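Local coordinates for protein O-methyltransferase, SAM-dependent (Legionella pneumophila subsp. pneumophila, PDB 3R3H) that probably transfers methyl groups from S-adenosylmethionine to hydroxyl groups of its substrates, at residues L55-T69 against E134-K146. Sequence-based numbering, arbitrary orientation.
Sequences LIRLTRAKKVLELGT and EHQFDFIFIDADK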
loop_
_atom_site.group_PDB
_atom_site.type_symbol
_atom_site.label_atom_id
_atom_site.label_comp_id
_atom_site.label_asym_id
_atom_site.label_seq_id
_atom_site.Cartn_x
_atom_site.Cartn_y
_atom_site.Cartn_z
ATOM N N LEU A 55 -0.185 4.513 6.252
ATOM C CA LEU A 55 0.540 5.506 5.473
ATOM C C LEU A 55 0.919 6.742 6.281
ATOM O O LEU A 55 2.031 7.279 6.139
ATOM C CB LEU A 55 -0.293 5.911 4.258
ATOM C CG LEU A 55 -0.608 4.762 3.293
ATOM C CD1 LEU A 55 -1.627 5.216 2.267
ATOM C CD2 LEU A 55 0.661 4.286 2.615
ATOM N N ILE A 56 -0.007 7.192 7.121
ATOM C CA ILE A 56 0.217 8.358 7.954
ATOM C C ILE A 56 1.319 8.097 8.978
ATOM O O ILE A 56 2.138 8.982 9.262
ATOM C CB ILE A 56 -1.115 8.767 8.641
ATOM C CG1 ILE A 56 -2.015 9.402 7.579
ATOM C CG2 ILE A 56 -0.869 9.694 9.837
ATOM C CD1 ILE A 56 -3.347 9.839 8.049
ATOM N N ARG A 57 1.350 6.884 9.520
ATOM C CA ARG A 57 2.368 6.527 10.500
ATOM C C ARG A 57 3.719 6.478 9.776
ATOM O O ARG A 57 4.714 7.034 10.256
ATOM C CB ARG A 57 2.054 5.161 11.115
ATOM C CG ARG A 57 0.690 5.045 11.785
ATOM C CD ARG A 57 0.262 3.585 11.844
ATOM N NE ARG A 57 -1.109 3.396 12.326
ATOM C CZ ARG A 57 -1.849 2.309 12.075
ATOM N NH1 ARG A 57 -1.359 1.306 11.338
ATOM N NH2 ARG A 57 -3.082 2.210 12.569
ATOM N N LEU A 58 3.742 5.817 8.616
ATOM C CA LEU A 58 4.959 5.691 7.813
ATOM C C LEU A 58 5.443 7.045 7.292
ATOM O O LEU A 58 6.635 7.243 7.052
ATOM C CB LEU A 58 4.727 4.723 6.649
ATOM C CG LEU A 58 4.860 3.212 6.913
ATOM C CD1 LEU A 58 4.198 2.817 8.220
ATOM C CD2 LEU A 58 4.243 2.456 5.770
ATOM N N THR A 59 4.515 7.975 7.124
ATOM C CA THR A 59 4.851 9.319 6.679
ATOM C C THR A 59 5.356 10.123 7.880
ATOM O O THR A 59 6.163 11.046 7.735
ATOM C CB THR A 59 3.600 10.040 6.093
ATOM O OG1 THR A 59 3.178 9.380 4.896
ATOM C CG2 THR A 59 3.903 11.490 5.776
ATOM N N ARG A 60 4.880 9.747 9.067
ATOM C CA ARG A 60 5.220 10.439 10.307
ATOM C C ARG A 60 4.649 11.830 10.111
ATOM O O ARG A 60 5.246 12.843 10.478
ATOM C CB ARG A 60 6.731 10.474 10.498
ATOM C CG ARG A 60 7.307 9.083 10.586
ATOM C CD ARG A 60 8.813 9.047 10.594
ATOM N NE ARG A 60 9.260 7.778 10.030
ATOM C CZ ARG A 60 10.495 7.300 10.105
ATOM N NH1 ARG A 60 11.440 7.986 10.733
ATOM N NH2 ARG A 60 10.775 6.128 9.549
ATOM N N ALA A 61 3.462 11.834 9.517
ATOM C CA ALA A 61 2.733 13.043 9.193
ATOM C C ALA A 61 2.224 13.791 10.402
ATOM O O ALA A 61 1.817 13.192 11.396
ATOM C CB ALA A 61 1.567 12.709 8.269
ATOM N N LYS A 62 2.261 15.115 10.286
ATOM C CA LYS A 62 1.786 16.031 11.311
ATOM C C LYS A 62 0.574 16.770 10.743
ATOM O O LYS A 62 -0.329 17.164 11.477
ATOM C CB LYS A 62 2.887 17.040 11.671
ATOM C CG LYS A 62 3.998 16.457 12.520
ATOM C CD LYS A 62 3.510 16.178 13.934
ATOM C CE LYS A 62 4.472 15.261 14.671
ATOM N NZ LYS A 62 4.538 13.902 14.048
ATOM N N LYS A 63 0.564 16.945 9.426
ATOM C CA LYS A 63 -0.515 17.650 8.754
ATOM C C LYS A 63 -0.990 16.855 7.529
ATOM O O LYS A 63 -0.198 16.462 6.668
ATOM C CB LYS A 63 -0.028 19.048 8.353
ATOM C CG LYS A 63 -1.134 20.061 8.095
ATOM C CD LYS A 63 -0.551 21.463 7.937
ATOM C CE LYS A 63 -1.641 22.501 7.679
ATOM N NZ LYS A 63 -1.104 23.908 7.668
ATOM N N VAL A 64 -2.296 16.616 7.471
ATOM C CA VAL A 64 -2.914 15.855 6.396
ATOM C C VAL A 64 -4.030 16.630 5.712
ATOM O O VAL A 64 -4.705 17.432 6.340
ATOM C CB VAL A 64 -3.473 14.531 6.947
ATOM C CG1 VAL A 64 -4.373 13.864 5.922
ATOM C CG2 VAL A 64 -2.318 13.611 7.315
ATOM N N LEU A 65 -4.218 16.385 4.420
ATOM C CA LEU A 65 -5.254 17.063 3.654
ATOM C C LEU A 65 -6.024 16.051 2.816
ATOM O O LEU A 65 -5.434 15.115 2.269
ATOM C CB LEU A 65 -4.624 18.103 2.723
ATOM C CG LEU A 65 -5.595 18.843 1.805
ATOM C CD1 LEU A 65 -6.269 19.923 2.616
ATOM C CD2 LEU A 65 -4.871 19.456 0.616
ATOM N N GLU A 66 -7.340 16.213 2.738
ATOM C CA GLU A 66 -8.155 15.331 1.914
ATOM C C GLU A 66 -9.234 16.161 1.236
ATOM O O GLU A 66 -9.568 17.249 1.703
ATOM C CB GLU A 66 -8.768 14.194 2.732
ATOM C CG GLU A 66 -9.512 14.612 3.957
ATOM C CD GLU A 66 -10.589 13.596 4.345
ATOM O OE1 GLU A 66 -10.366 12.380 4.116
ATOM O OE2 GLU A 66 -11.647 14.010 4.881
ATOM N N LEU A 67 -9.742 15.662 0.110
ATOM C CA LEU A 67 -10.773 16.359 -0.666
ATOM C C LEU A 67 -11.788 15.336 -1.120
ATOM O O LEU A 67 -11.432 14.178 -1.376
ATOM C CB LEU A 67 -10.207 16.989 -1.931
ATOM C CG LEU A 67 -8.860 17.697 -2.042
ATOM C CD1 LEU A 67 -7.692 16.762 -1.743
ATOM C CD2 LEU A 67 -8.753 18.196 -3.478
ATOM N N GLY A 68 -13.043 15.751 -1.248
ATOM C CA GLY A 68 -14.048 14.801 -1.679
ATOM C C GLY A 68 -15.422 15.128 -1.162
ATOM O O GLY A 68 -15.668 16.222 -0.652
ATOM N N THR A 69 -16.334 14.184 -1.334
ATOM C CA THR A 69 -17.701 14.343 -0.862
ATOM C C THR A 69 -17.732 13.305 0.268
ATOM O O THR A 69 -17.844 12.082 0.040
ATOM C CB THR A 69 -18.732 14.030 -1.974
ATOM O OG1 THR A 69 -18.722 12.627 -2.265
ATOM C CG2 THR A 69 -18.384 14.796 -3.241
ATOM N N GLU A 134 3.464 26.567 0.254
ATOM C CA GLU A 134 3.472 25.328 -0.510
ATOM C C GLU A 134 3.716 23.969 0.167
ATOM O O GLU A 134 2.871 23.084 0.084
ATOM C CB GLU A 134 4.403 25.483 -1.729
ATOM C CG GLU A 134 3.783 26.370 -2.845
ATOM C CD GLU A 134 4.488 26.271 -4.209
ATOM O OE1 GLU A 134 5.263 25.309 -4.420
ATOM O OE2 GLU A 134 4.247 27.150 -5.075
ATOM N N HIS A 135 4.832 23.767 0.845
ATOM C CA HIS A 135 5.039 22.443 1.417
ATOM C C HIS A 135 4.514 22.297 2.835
ATOM O O HIS A 135 5.253 22.377 3.809
ATOM C CB HIS A 135 6.513 22.072 1.278
ATOM C CG HIS A 135 6.995 22.134 -0.144
ATOM N ND1 HIS A 135 8.289 21.833 -0.517
ATOM C CD2 HIS A 135 6.347 22.476 -1.285
ATOM C CE1 HIS A 135 8.415 21.988 -1.825
ATOM N NE2 HIS A 135 7.251 22.379 -2.315
ATOM N N GLN A 136 3.205 22.061 2.906
ATOM C CA GLN A 136 2.436 21.933 4.151
ATOM C C GLN A 136 1.989 20.543 4.576
ATOM O O GLN A 136 2.001 20.207 5.758
ATOM C CB GLN A 136 1.153 22.742 4.051
ATOM C CG GLN A 136 1.267 24.217 4.210
ATOM C CD GLN A 136 -0.098 24.858 4.082
ATOM O OE1 GLN A 136 -0.659 24.936 2.983
ATOM N NE2 GLN A 136 -0.657 25.297 5.209
ATOM N N PHE A 137 1.549 19.755 3.612
ATOM C CA PHE A 137 1.035 18.439 3.917
ATOM C C PHE A 137 1.966 17.273 3.669
ATOM O O PHE A 137 2.592 17.162 2.621
ATOM C CB PHE A 137 -0.281 18.248 3.167
ATOM C CG PHE A 137 -1.285 19.331 3.451
ATOM C CD1 PHE A 137 -1.972 19.355 4.662
ATOM C CD2 PHE A 137 -1.496 20.363 2.535
ATOM C CE1 PHE A 137 -2.851 20.386 4.965
ATOM C CE2 PHE A 137 -2.367 21.399 2.815
ATOM C CZ PHE A 137 -3.052 21.416 4.039
ATOM N N ASP A 138 2.041 16.405 4.668
ATOM C CA ASP A 138 2.872 15.215 4.624
ATOM C C ASP A 138 2.101 14.124 3.903
ATOM O O ASP A 138 2.683 13.189 3.361
ATOM C CB ASP A 138 3.196 14.770 6.052
ATOM C CG ASP A 138 4.004 15.805 6.812
ATOM O OD1 ASP A 138 5.247 15.811 6.628
ATOM O OD2 ASP A 138 3.403 16.616 7.565
ATOM N N PHE A 139 0.779 14.241 3.912
ATOM C CA PHE A 139 -0.071 13.268 3.243
ATOM C C PHE A 139 -1.312 13.968 2.681
ATOM O O PHE A 139 -2.019 14.683 3.390
ATOM C CB PHE A 139 -0.484 12.141 4.199
ATOM C CG PHE A 139 -1.422 11.139 3.580
ATOM C CD1 PHE A 139 -1.000 10.312 2.551
ATOM C CD2 PHE A 139 -2.749 11.068 3.984
ATOM C CE1 PHE A 139 -1.890 9.428 1.925
ATOM C CE2 PHE A 139 -3.652 10.189 3.368
ATOM C CZ PHE A 139 -3.218 9.367 2.331
ATOM N N ILE A 140 -1.552 13.773 1.391
ATOM C CA ILE A 140 -2.693 14.363 0.717
ATOM C C ILE A 140 -3.486 13.232 0.058
ATOM O O ILE A 140 -2.909 12.346 -0.567
ATOM C CB ILE A 140 -2.218 15.379 -0.341
ATOM C CG1 ILE A 140 -1.394 16.473 0.347
ATOM C CG2 ILE A 140 -3.412 15.978 -1.076
ATOM C CD1 ILE A 140 -0.828 17.505 -0.583
ATOM N N PHE A 141 -4.803 13.249 0.233
ATOM C CA PHE A 141 -5.679 12.234 -0.338
ATOM C C PHE A 141 -6.682 12.946 -1.247
ATOM O O PHE A 141 -7.289 13.933 -0.842
ATOM C CB PHE A 141 -6.402 11.477 0.777
ATOM C CG PHE A 141 -7.484 10.562 0.283
ATOM C CD1 PHE A 141 -7.220 9.602 -0.696
ATOM C CD2 PHE A 141 -8.770 10.652 0.802
ATOM C CE1 PHE A 141 -8.229 8.742 -1.150
ATOM C CE2 PHE A 141 -9.785 9.800 0.357
ATOM C CZ PHE A 141 -9.512 8.841 -0.623
ATOM N N ILE A 142 -6.855 12.448 -2.473
ATOM C CA ILE A 142 -7.766 13.078 -3.438
ATOM C C ILE A 142 -8.921 12.192 -3.904
ATOM O O ILE A 142 -8.708 11.137 -4.508
ATOM C CB ILE A 142 -6.987 13.570 -4.672
ATOM C CG1 ILE A 142 -5.791 14.418 -4.215
ATOM C CG2 ILE A 142 -7.904 14.366 -5.572
ATOM C CD1 ILE A 142 -4.842 14.833 -5.325
ATOM N N ASP A 143 -10.145 12.626 -3.612
ATOM C CA ASP A 143 -11.340 11.881 -3.995
ATOM C C ASP A 143 -12.446 12.887 -4.338
ATOM O O ASP A 143 -13.642 12.594 -4.179
ATOM C CB ASP A 143 -11.781 10.969 -2.841
ATOM C CG ASP A 143 -12.805 9.923 -3.269
ATOM O OD1 ASP A 143 -13.245 9.987 -4.442
ATOM O OD2 ASP A 143 -13.177 9.048 -2.437
ATOM N N ALA A 144 -12.036 14.066 -4.818
ATOM C CA ALA A 144 -12.971 15.132 -5.177
ATOM C C ALA A 144 -13.543 14.913 -6.572
ATOM O O ALA A 144 -13.358 13.845 -7.157
ATOM C CB ALA A 144 -12.279 16.473 -5.103
ATOM N N ASP A 145 -14.238 15.915 -7.107
ATOM C CA ASP A 145 -14.835 15.788 -8.439
ATOM C C ASP A 145 -13.780 15.531 -9.516
ATOM O O ASP A 145 -12.797 16.280 -9.661
ATOM C CB ASP A 145 -15.676 17.019 -8.785
ATOM C CG ASP A 145 -14.907 18.314 -8.658
ATOM O OD1 ASP A 145 -15.205 19.235 -9.449
ATOM O OD2 ASP A 145 -14.029 18.424 -7.769
ATOM N N LYS A 146 -14.015 14.452 -10.261
ATOM C CA LYS A 146 -13.120 13.963 -11.310
ATOM C C LYS A 146 -12.712 14.934 -12.413
ATOM O O LYS A 146 -11.601 14.831 -12.941
ATOM C CB LYS A 146 -13.724 12.710 -11.947
ATOM C CG LYS A 146 -14.386 11.756 -10.942
ATOM C CD LYS A 146 -13.444 11.375 -9.804
ATOM C CE LYS A 146 -14.225 10.896 -8.591
ATOM N NZ LYS A 146 -13.361 10.693 -7.393
#
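In Phe-137, CG swings beside the backbone N (chi1 -55°), which brings the ring across toward strand 63-68, with one face against Leu-65 CB. That CB sits over the middle of the ring, 3.5 Å from the Phe-137 centroid, a CH-pi contact; Leu-65 CG, anti to its own N (chi1 177°), sends both methyls out over the same ring. The aliphatic chain of Lys-63 runs obliquely past, its CG 3.6 Å from Phe-137 CE1. On the other face of the sheet, Phe-139 lies alongside Val-64, whose CG1 meets the ring edge 3.8 Å from Phe-139 CD2, while Ile-56 CG1 and Leu-55 CD1, from the end of helix 46-59, reach the Phe-139 ring obliquely.

The strands run parallel and almost aligned, 5° apart. Leu-65 bonds through both its N and its O: N gives to Phe-139 O (3.0 Å), and O accepts from Phe-141 N (2.8 Å). Further along, Asp-143 N bonds Leu-67 O. Where the chain corners at Asp-138, its N bonds Lys-63 O at 3.0 Å, and its OD2 draws weak bonds from the backbone N atoms of both Lys-62 and Lys-63, linking the corner weakly to the junction between the Schellman-capped helix 46-59 and strand 63-68.

These are neighbouring inner strands, first and fourth in chain order, of a Rossmann-like methyltransferase sheet. Strand 87-92 flanks 63-68, and 164-169 flanks 137-143. Helices 121-132 and 149-159 cover the Leu-65 face; on the Val-64 face Met-78 of helix 73-80 packs, and the Glu-66 carboxylate bonds Ser-74 of that helix and Thr-90 of strand 87-92.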